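PDB 1W5T: ORC1-type DNA replication protein 2 from Aeropyrum pernix, which binds DNA and takes part in regulating DNA replication, using an N-terminal AAA+ ATPase domain that binds ATP and a C-terminal winged-helix domain. Local coordinates for residues 111-116 against 134-139; 343-348 against 398-403; 166-171 against 176-181. All blocks are in the same frame, centred on the assembly; numbering follows the deposited sequence.

Contact 1. Residues 111-116 against 134-139; sequences TGYPIQ and YVENHY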
loop_
_atom_site.group_PDB
_atom_site.type_symbol
_atom_site.label_atom_id
_atom_site.label_comp_id
_atom_site.label_asym_id
_atom_site.label_seq_id
_atom_site.Cartn_x
_atom_site.Cartn_y
_atom_site.Cartn_z
ATOM N N THR A 111 6.864 12.001 19.725
ATOM C CA THR A 111 6.941 11.513 21.096
ATOM C C THR A 111 6.597 12.672 22.009
ATOM O O THR A 111 6.187 12.472 23.146
ATOM C CB THR A 111 8.375 11.036 21.459
ATOM O OG1 THR A 111 9.304 12.142 21.356
ATOM C CG2 THR A 111 8.891 9.972 20.477
ATOM N N GLY A 112 6.841 13.887 21.524
ATOM C CA GLY A 112 6.751 15.087 22.346
ATOM C C GLY A 112 7.925 15.340 23.268
ATOM O O GLY A 112 7.920 16.336 23.994
ATOM N N TYR A 113 8.913 14.449 23.272
ATOM C CA TYR A 113 10.088 14.594 24.148
ATOM C C TYR A 113 10.933 15.811 23.771
ATOM O O TYR A 113 11.094 16.144 22.578
ATOM C CB TYR A 113 10.979 13.342 24.091
ATOM C CG TYR A 113 10.401 12.053 24.652
ATOM C CD1 TYR A 113 10.739 10.837 24.054
ATOM C CD2 TYR A 113 9.539 12.038 25.759
ATOM C CE1 TYR A 113 10.254 9.636 24.513
ATOM C CE2 TYR A 113 9.023 10.813 26.269
ATOM C CZ TYR A 113 9.406 9.593 25.634
ATOM O OH TYR A 113 8.982 8.311 26.030
ATOM N N PRO A 114 11.484 16.508 24.751
ATOM C CA PRO A 114 12.244 17.717 24.415
ATOM C C PRO A 114 13.664 17.299 24.106
ATOM O O PRO A 114 14.523 17.148 24.954
ATOM C CB PRO A 114 12.107 18.570 25.672
ATOM C CG PRO A 114 11.905 17.578 26.799
ATOM C CD PRO A 114 11.479 16.255 26.208
ATOM N N ILE A 115 13.875 17.002 22.844
ATOM C CA ILE A 115 15.152 16.523 22.383
ATOM C C ILE A 115 15.525 17.505 21.303
ATOM O O ILE A 115 14.740 17.736 20.422
ATOM C CB ILE A 115 15.024 15.113 21.819
ATOM C CG1 ILE A 115 15.029 14.094 22.951
ATOM C CG2 ILE A 115 16.163 14.819 20.802
ATOM C CD1 ILE A 115 14.414 12.766 22.559
ATOM N N GLN A 116 16.720 18.086 21.393
ATOM C CA GLN A 116 17.157 19.061 20.419
ATOM C C GLN A 116 17.759 18.308 19.286
ATOM O O GLN A 116 18.679 17.513 19.437
ATOM C CB GLN A 116 18.138 20.073 20.997
ATOM C CG GLN A 116 18.582 21.144 19.972
ATOM C CD GLN A 116 17.439 21.989 19.355
ATOM O OE1 GLN A 116 17.047 23.020 19.915
ATOM N NE2 GLN A 116 16.910 21.546 18.214
ATOM N N TYR A 134 14.195 5.424 28.179
ATOM C CA TYR A 134 14.650 4.853 29.432
ATOM C C TYR A 134 14.281 5.766 30.644
ATOM O O TYR A 134 13.755 5.282 31.661
ATOM C CB TYR A 134 16.170 4.545 29.349
ATOM C CG TYR A 134 16.813 4.433 30.702
ATOM C CD1 TYR A 134 16.663 3.298 31.462
ATOM C CD2 TYR A 134 17.498 5.503 31.250
ATOM C CE1 TYR A 134 17.225 3.217 32.749
ATOM C CE2 TYR A 134 18.066 5.424 32.522
ATOM C CZ TYR A 134 17.926 4.291 33.244
ATOM O OH TYR A 134 18.453 4.235 34.503
ATOM N N VAL A 135 14.550 7.075 30.540
ATOM C CA VAL A 135 14.196 7.982 31.639
ATOM C C VAL A 135 12.719 7.826 32.010
ATOM O O VAL A 135 12.368 7.617 33.175
ATOM C CB VAL A 135 14.617 9.435 31.371
ATOM C CG1 VAL A 135 13.995 10.396 32.386
ATOM C CG2 VAL A 135 16.152 9.511 31.382
ATOM N N GLU A 136 11.896 7.789 30.984
ATOM C CA GLU A 136 10.457 7.855 31.117
ATOM C C GLU A 136 9.803 6.543 31.445
ATOM O O GLU A 136 8.684 6.518 31.969
ATOM C CB GLU A 136 9.877 8.348 29.788
ATOM C CG GLU A 136 10.256 9.770 29.479
ATOM C CD GLU A 136 9.273 10.734 30.079
ATOM O OE1 GLU A 136 9.455 11.952 29.868
ATOM O OE2 GLU A 136 8.310 10.248 30.747
ATOM N N ASN A 137 10.507 5.464 31.144
ATOM C CA ASN A 137 9.966 4.122 31.241
ATOM C C ASN A 137 8.860 3.926 30.216
ATOM O O ASN A 137 7.797 3.424 30.536
ATOM C CB ASN A 137 9.496 3.789 32.668
ATOM C CG ASN A 137 9.251 2.305 32.870
ATOM O OD1 ASN A 137 9.503 1.474 31.967
ATOM N ND2 ASN A 137 8.734 1.960 34.043
ATOM N N HIS A 138 9.132 4.355 28.986
ATOM C CA HIS A 138 8.212 4.228 27.894
ATOM C C HIS A 138 8.766 3.257 26.809
ATOM O O HIS A 138 9.985 3.036 26.667
ATOM C CB HIS A 138 8.003 5.612 27.259
ATOM C CG HIS A 138 7.195 6.567 28.063
ATOM N ND1 HIS A 138 7.036 7.891 27.693
ATOM C CD2 HIS A 138 6.508 6.418 29.221
ATOM C CE1 HIS A 138 6.262 8.507 28.573
ATOM N NE2 HIS A 138 5.918 7.632 29.511
ATOM N N TYR A 139 7.872 2.715 26.001
ATOM C CA TYR A 139 8.258 1.974 24.799
ATOM C C TYR A 139 7.756 2.734 23.538
ATOM O O TYR A 139 6.806 3.516 23.614
ATOM C CB TYR A 139 7.648 0.598 24.884
ATOM C CG TYR A 139 8.071 -0.117 26.140
ATOM C CD1 TYR A 139 7.392 0.074 27.379
ATOM C CD2 TYR A 139 9.161 -0.959 26.113
ATOM C CE1 TYR A 139 7.829 -0.591 28.545
ATOM C CE2 TYR A 139 9.592 -1.627 27.247
ATOM C CZ TYR A 139 8.936 -1.459 28.441
ATOM O OH TYR A 139 9.424 -2.178 29.520
#

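Contact 2. Residues 343-348 against 398-403; sequences TMYNVK and VVDNII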
loop_
_atom_site.group_PDB
_atom_site.type_symbol
_atom_site.label_atom_id
_atom_site.label_comp_id
_atom_site.label_asym_id
_atom_site.label_seq_id
_atom_site.Cartn_x
_atom_site.Cartn_y
_atom_site.Cartn_z
ATOM N N THR A 343 6.466 -1.545 -38.182
ATOM C CA THR A 343 5.555 -0.617 -38.851
ATOM C C THR A 343 5.093 0.577 -37.998
ATOM O O THR A 343 5.331 1.721 -38.381
ATOM C CB THR A 343 4.358 -1.370 -39.554
ATOM O OG1 THR A 343 3.952 -2.505 -38.788
ATOM C CG2 THR A 343 4.813 -2.006 -40.873
ATOM N N MET A 344 4.467 0.326 -36.848
ATOM C CA MET A 344 3.990 1.417 -35.985
ATOM C C MET A 344 5.085 2.190 -35.276
ATOM O O MET A 344 4.930 3.386 -35.059
ATOM C CB MET A 344 2.976 0.933 -34.947
ATOM C CG MET A 344 1.917 1.994 -34.584
ATOM S SD MET A 344 0.980 1.682 -33.052
ATOM C CE MET A 344 0.641 -0.148 -33.236
ATOM N N TYR A 345 6.181 1.527 -34.914
ATOM C CA TYR A 345 7.175 2.166 -34.039
ATOM C C TYR A 345 8.560 2.438 -34.634
ATOM O O TYR A 345 9.388 3.078 -33.993
ATOM C CB TYR A 345 7.301 1.393 -32.703
ATOM C CG TYR A 345 6.067 1.529 -31.859
ATOM C CD1 TYR A 345 5.180 0.468 -31.715
ATOM C CD2 TYR A 345 5.757 2.738 -31.237
ATOM C CE1 TYR A 345 4.034 0.610 -30.972
ATOM C CE2 TYR A 345 4.609 2.880 -30.486
ATOM C CZ TYR A 345 3.751 1.815 -30.355
ATOM O OH TYR A 345 2.589 1.948 -29.598
ATOM N N ASN A 346 8.804 1.940 -35.845
ATOM C CA ASN A 346 10.114 2.030 -36.523
ATOM C C ASN A 346 11.325 1.622 -35.651
ATOM O O ASN A 346 12.364 2.303 -35.636
ATOM C CB ASN A 346 10.330 3.405 -37.206
ATOM C CG ASN A 346 9.014 4.176 -37.443
ATOM O OD1 ASN A 346 8.816 5.261 -36.875
ATOM N ND2 ASN A 346 8.113 3.617 -38.276
ATOM N N VAL A 347 11.168 0.516 -34.916
ATOM C CA VAL A 347 12.262 -0.121 -34.182
ATOM C C VAL A 347 12.314 -1.596 -34.591
ATOM O O VAL A 347 11.260 -2.208 -34.866
ATOM C CB VAL A 347 12.098 -0.009 -32.623
ATOM C CG1 VAL A 347 12.342 1.417 -32.132
ATOM C CG2 VAL A 347 10.736 -0.542 -32.132
ATOM N N LYS A 348 13.505 -2.190 -34.651
ATOM C CA LYS A 348 13.548 -3.612 -35.019
ATOM C C LYS A 348 13.133 -4.526 -33.823
ATOM O O LYS A 348 13.549 -4.283 -32.676
ATOM C CB LYS A 348 14.879 -4.027 -35.695
ATOM C CG LYS A 348 16.123 -3.857 -34.840
ATOM C CD LYS A 348 16.784 -5.208 -34.504
ATOM C CE LYS A 348 17.971 -5.033 -33.537
ATOM N NZ LYS A 348 17.803 -5.782 -32.245
ATOM N N VAL A 398 -1.708 6.419 -22.276
ATOM C CA VAL A 398 -0.515 6.706 -21.461
ATOM C C VAL A 398 0.726 6.081 -22.086
ATOM O O VAL A 398 1.760 6.739 -22.291
ATOM C CB VAL A 398 -0.675 6.193 -19.997
ATOM C CG1 VAL A 398 0.566 6.468 -19.167
ATOM C CG2 VAL A 398 -1.862 6.831 -19.311
ATOM N N VAL A 399 0.591 4.811 -22.429
ATOM C CA VAL A 399 1.685 4.027 -22.964
ATOM C C VAL A 399 2.226 4.618 -24.259
ATOM O O VAL A 399 3.454 4.745 -24.416
ATOM C CB VAL A 399 1.281 2.528 -23.072
ATOM C CG1 VAL A 399 2.333 1.696 -23.775
ATOM C CG2 VAL A 399 1.037 1.990 -21.662
ATOM N N ASP A 400 1.328 5.011 -25.168
ATOM C CA ASP A 400 1.782 5.586 -26.444
ATOM C C ASP A 400 2.702 6.797 -26.253
ATOM O O ASP A 400 3.775 6.845 -26.875
ATOM C CB ASP A 400 0.632 5.965 -27.375
ATOM C CG ASP A 400 -0.014 4.761 -28.024
ATOM O OD1 ASP A 400 0.703 3.778 -28.320
ATOM O OD2 ASP A 400 -1.239 4.711 -28.270
ATOM N N ASN A 401 2.283 7.742 -25.396
ATOM C CA ASN A 401 3.050 8.963 -25.116
ATOM C C ASN A 401 4.426 8.654 -24.500
ATOM O O ASN A 401 5.397 9.347 -24.745
ATOM C CB ASN A 401 2.253 9.988 -24.266
ATOM C CG ASN A 401 0.898 10.431 -24.932
ATOM O OD1 ASN A 401 0.697 10.297 -26.153
ATOM N ND2 ASN A 401 -0.033 10.950 -24.105
ATOM N N ILE A 402 4.510 7.580 -23.739
ATOM C CA ILE A 402 5.747 7.231 -23.071
ATOM C C ILE A 402 6.689 6.629 -24.096
ATOM O O ILE A 402 7.903 6.890 -24.066
ATOM C CB ILE A 402 5.472 6.300 -21.875
ATOM C CG1 ILE A 402 4.616 7.050 -20.842
ATOM C CG2 ILE A 402 6.752 5.846 -21.257
ATOM C CD1 ILE A 402 4.179 6.241 -19.612
ATOM N N ILE A 403 6.140 5.885 -25.040
ATOM C CA ILE A 403 6.982 5.347 -26.086
ATOM C C ILE A 403 7.538 6.503 -26.923
ATOM O O ILE A 403 8.741 6.550 -27.197
ATOM C CB ILE A 403 6.258 4.311 -26.978
ATOM C CG1 ILE A 403 5.865 3.067 -26.177
ATOM C CG2 ILE A 403 7.157 3.911 -28.133
ATOM C CD1 ILE A 403 4.634 2.347 -26.759
#

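Contact 3. Residues 166-171 against 176-181; sequences RVHEEI and GVNRIG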
loop_
_atom_site.group_PDB
_atom_site.type_symbol
_atom_site.label_atom_id
_atom_site.label_comp_id
_atom_site.label_asym_id
_atom_site.label_seq_id
_atom_site.Cartn_x
_atom_site.Cartn_y
_atom_site.Cartn_z
ATOM N N ARG A 166 18.515 -2.149 13.576
ATOM C CA ARG A 166 19.230 -2.951 14.573
ATOM C C ARG A 166 19.709 -2.087 15.745
ATOM O O ARG A 166 20.782 -2.329 16.315
ATOM C CB ARG A 166 20.391 -3.704 13.913
ATOM C CG ARG A 166 19.915 -4.920 13.097
ATOM C CD ARG A 166 20.893 -5.435 12.062
ATOM N NE ARG A 166 21.217 -6.845 12.295
ATOM C CZ ARG A 166 22.394 -7.273 12.721
ATOM N NH1 ARG A 166 23.385 -6.403 12.955
ATOM N NH2 ARG A 166 22.588 -8.565 12.913
ATOM N N VAL A 167 18.883 -1.109 16.113
ATOM C CA VAL A 167 19.195 -0.122 17.132
ATOM C C VAL A 167 19.679 -0.664 18.505
ATOM O O VAL A 167 20.637 -0.148 19.086
ATOM C CB VAL A 167 18.019 0.864 17.311
ATOM C CG1 VAL A 167 16.754 0.112 17.733
ATOM C CG2 VAL A 167 18.380 1.987 18.294
ATOM N N HIS A 168 19.036 -1.698 19.005
ATOM C CA HIS A 168 19.414 -2.274 20.301
ATOM C C HIS A 168 20.731 -3.077 20.355
ATOM O O HIS A 168 21.172 -3.467 21.448
ATOM C CB HIS A 168 18.256 -3.090 20.831
ATOM C CG HIS A 168 16.955 -2.367 20.733
ATOM N ND1 HIS A 168 16.743 -1.149 21.339
ATOM C CD2 HIS A 168 15.820 -2.655 20.054
ATOM C CE1 HIS A 168 15.517 -0.738 21.075
ATOM N NE2 HIS A 168 14.932 -1.638 20.308
ATOM N N GLU A 169 21.327 -3.321 19.184
ATOM C CA GLU A 169 22.666 -3.900 19.057
ATOM C C GLU A 169 23.690 -2.790 18.900
ATOM O O GLU A 169 24.829 -2.947 19.332
ATOM C CB GLU A 169 22.758 -4.824 17.843
ATOM C CG GLU A 169 21.903 -6.088 17.924
ATOM C CD GLU A 169 22.041 -6.962 16.683
ATOM O OE1 GLU A 169 21.017 -7.525 16.241
ATOM O OE2 GLU A 169 23.176 -7.091 16.142
ATOM N N GLU A 170 23.290 -1.671 18.294
ATOM C CA GLU A 170 24.197 -0.542 18.074
ATOM C C GLU A 170 24.152 0.459 19.220
ATOM O O GLU A 170 25.173 1.074 19.560
ATOM C CB GLU A 170 23.848 0.188 16.775
ATOM C CG GLU A 170 24.278 -0.537 15.507
ATOM C CD GLU A 170 25.348 0.216 14.717
ATOM O OE1 GLU A 170 25.805 -0.310 13.675
ATOM O OE2 GLU A 170 25.740 1.338 15.121
ATOM N N ILE A 171 22.959 0.669 19.777
ATOM C CA ILE A 171 22.776 1.657 20.827
ATOM C C ILE A 171 22.065 1.013 21.994
ATOM O O ILE A 171 20.839 1.076 22.067
ATOM C CB ILE A 171 22.011 2.892 20.310
ATOM C CG1 ILE A 171 22.681 3.437 19.052
ATOM C CG2 ILE A 171 21.956 3.977 21.387
ATOM C CD1 ILE A 171 21.855 4.430 18.313
ATOM N N GLY A 176 19.635 -2.010 29.705
ATOM C CA GLY A 176 19.493 -3.161 28.816
ATOM C C GLY A 176 18.076 -3.573 28.406
ATOM O O GLY A 176 17.859 -4.710 27.930
ATOM N N VAL A 177 17.107 -2.677 28.624
ATOM C CA VAL A 177 15.737 -2.893 28.174
ATOM C C VAL A 177 15.581 -2.287 26.748
ATOM O O VAL A 177 15.738 -1.075 26.556
ATOM C CB VAL A 177 14.687 -2.301 29.192
ATOM C CG1 VAL A 177 13.272 -2.575 28.768
ATOM C CG2 VAL A 177 14.859 -2.901 30.597
ATOM N N ASN A 178 15.336 -3.149 25.756
ATOM C CA ASN A 178 15.009 -2.745 24.378
ATOM C C ASN A 178 13.639 -2.059 24.340
ATOM O O ASN A 178 12.632 -2.666 24.761
ATOM C CB ASN A 178 14.973 -3.972 23.474
ATOM C CG ASN A 178 16.328 -4.717 23.413
ATOM O OD1 ASN A 178 17.377 -4.178 23.763
ATOM N ND2 ASN A 178 16.291 -5.950 22.969
ATOM N N ARG A 179 13.568 -0.831 23.818
ATOM C CA ARG A 179 12.312 -0.072 23.911
ATOM C C ARG A 179 11.787 0.496 22.604
ATOM O O ARG A 179 10.940 1.383 22.625
ATOM C CB ARG A 179 12.458 1.077 24.918
ATOM C CG ARG A 179 13.060 0.686 26.243
ATOM C CD ARG A 179 12.915 1.789 27.247
ATOM N NE ARG A 179 13.346 1.394 28.562
ATOM C CZ ARG A 179 12.583 1.072 29.574
ATOM N NH1 ARG A 179 11.244 1.072 29.520
ATOM N NH2 ARG A 179 13.208 0.739 30.698
ATOM N N ILE A 180 12.283 -0.007 21.479
ATOM C CA ILE A 180 11.864 0.480 20.152
ATOM C C ILE A 180 11.590 -0.698 19.226
ATOM O O ILE A 180 12.474 -1.536 19.015
ATOM C CB ILE A 180 12.935 1.376 19.478
ATOM C CG1 ILE A 180 13.359 2.533 20.375
ATOM C CG2 ILE A 180 12.353 1.996 18.197
ATOM C CD1 ILE A 180 14.453 3.328 19.769
ATOM N N GLY A 181 10.381 -0.772 18.684
ATOM C CA GLY A 181 10.087 -1.741 17.647
ATOM C C GLY A 181 9.606 -1.040 16.392
ATOM O O GLY A 181 9.367 0.163 16.396
#

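Contact 1. Residues 111-116 against 134-139
Y113 and H138 both carry CG anti to the carbonyl carbon and beside the backbone N (chi1 -66° and -72°), and from these positions the tyrosine hydroxyl and H138 ND1 come together at their ring edges. Their hydrogen bond, between Y113 OH and H138 ND1 at 2.6 Å, is short, and either atom could be the donor. It lies near both ring planes, and the rings meet rim to rim with those planes 20° apart. E136 flanks the pair: its chain bends at chi2, CG packs 3.6 Å from Y113 CE2, and CB sits over the centre of the H138 imidazole. Histidine suits this place, since its ring nitrogen can either give a proton to the tyrosine hydroxyl or take one from it. The turn that delivers the histidine is a Schellman motif ending helix 122-136, with N137 at positive phi and H138 N bonded to L133 O, just before strand 139-145 of the parallel AAA+ sheet begins. On the other side an ST turn follows helix 100-111: T111 OG1 accepts from Y113 N at 3.0 Å, which steadies the tyrosine backbone, while G112 takes the positive phi that a residue without a side chain adopts readily. The Y113 side chain also touches L133 and K88.

Contact 2. Residues 343-348 against 398-403
D400 holds out its carboxylate to two partners from different helices: OD1 accepts a weak hydrogen bond from Y345 OH at 2.9 Å, and OD2 forms a salt bridge with R315 NH1. The arginine is the stronger mate, and its positive charge would probably help to keep the aspartate ionised. This is helix packing in the C-terminal winged-helix region, where the last turn of helix 330-345 meets helix 392-408, with helix 308-322 supplying R315. The hydroxyl meets OD1 near the plane of its own ring, while the carboxylate is turned 39° from that plane and the two side chains cross at about a right angle.

Tyrosine suits position 345 because it joins two kinds of contact: a long apolar ring for the buried interface and a hydroxyl at its far end for the acid. CG of Y345 stands beside the backbone N and anti to the carbonyl carbon (chi1 -69°), and from there the ring extends toward helix 392-408. I403, one turn on from D400, lies against the ring, CG2 approaching CD2 and CE2 obliquely and CD1 reaching CZ and the hydroxyl. Its shape fits this work, since a beta-branched side chain sends one methyl to the middle of the ring's length and another to its end. Y345 also touches I312 and R315 of helix 308-322, while I403 packs on L311 of the same helix. CG2 of I403 lies 3.6 Å from Y345 CD2, and CD1 of I403 comes within 3.5 Å of Y345 OH.

Contact 3. Residues 166-171 against 176-181
V167 opens the contact, sending CG1 toward I180, where it lies 4.4 Å from I180 CB. The same methyl rests over the centre of the neighbouring H168 ring, and the valine also packs on L126 of helix 122-136, so a compact branched residue suits a place hemmed in by several apolar groups. H168 follows and carries most of the contact. Its CG stands beside the backbone N (chi1 -47°), which turns the imidazole across to the chain entering strand 180-186. There NE2 donates to I180 O at 2.8 Å, a nearly straight bond (168° at the hydrogen) that arrives in the carbonyl plane on a lone pair, with the oxygen close to the plane of the imidazole. N178 CB lies on the face opposite V167 CG1, 3.7 Å from the ring centroid and almost straight above it, a CH-pi contact; the asparagine amide stacks with its plane 16° from that of the ring, and N178 OD1 comes to 3.2 Å from H168 CB.

In fold terms, the short helix 167-170 is fastened here to the leading end of strand 180-186, the central strand of the parallel AAA+ sheet. Histidine suits the site in being flat enough to slip between two side chains while offering an N-H at its edge. A leucine in its place would probably leave I180 O without this donor and N178 without the flat ring on which it stacks. Further along, E169 faces away from the strand and lies near R166, with OE2 at 3.3 Å from R166 NH1, a charge interaction alone. At the far end of the helix, I171 N donates to V167 O, and the I171 side chain packs on L123 and L126.

Overall arrangement
Along the chain contact 1 comes first, then contact 3, then contact 2. Contacts 1 and 3 form one neighbourhood of the AAA+ domain, while contact 2 stands apart in the C-terminal winged-helix region. Contacts 1 and 3 have centres about 14 Å apart and lead into adjacent strands of the parallel sheet, 139-145 and 180-186. R179 joins them: it probably hydrogen-bonds N137, makes a cation-pi contact with Y139 and also forms a salt bridge with D175. Helix 122-136 serves both. Contact 2 lies on the opposite side of the chain's centre, about 57 Å from contact 1 and 53 Å from contact 3 between centres. Each contact therefore works within its own domain, and none bridges the two.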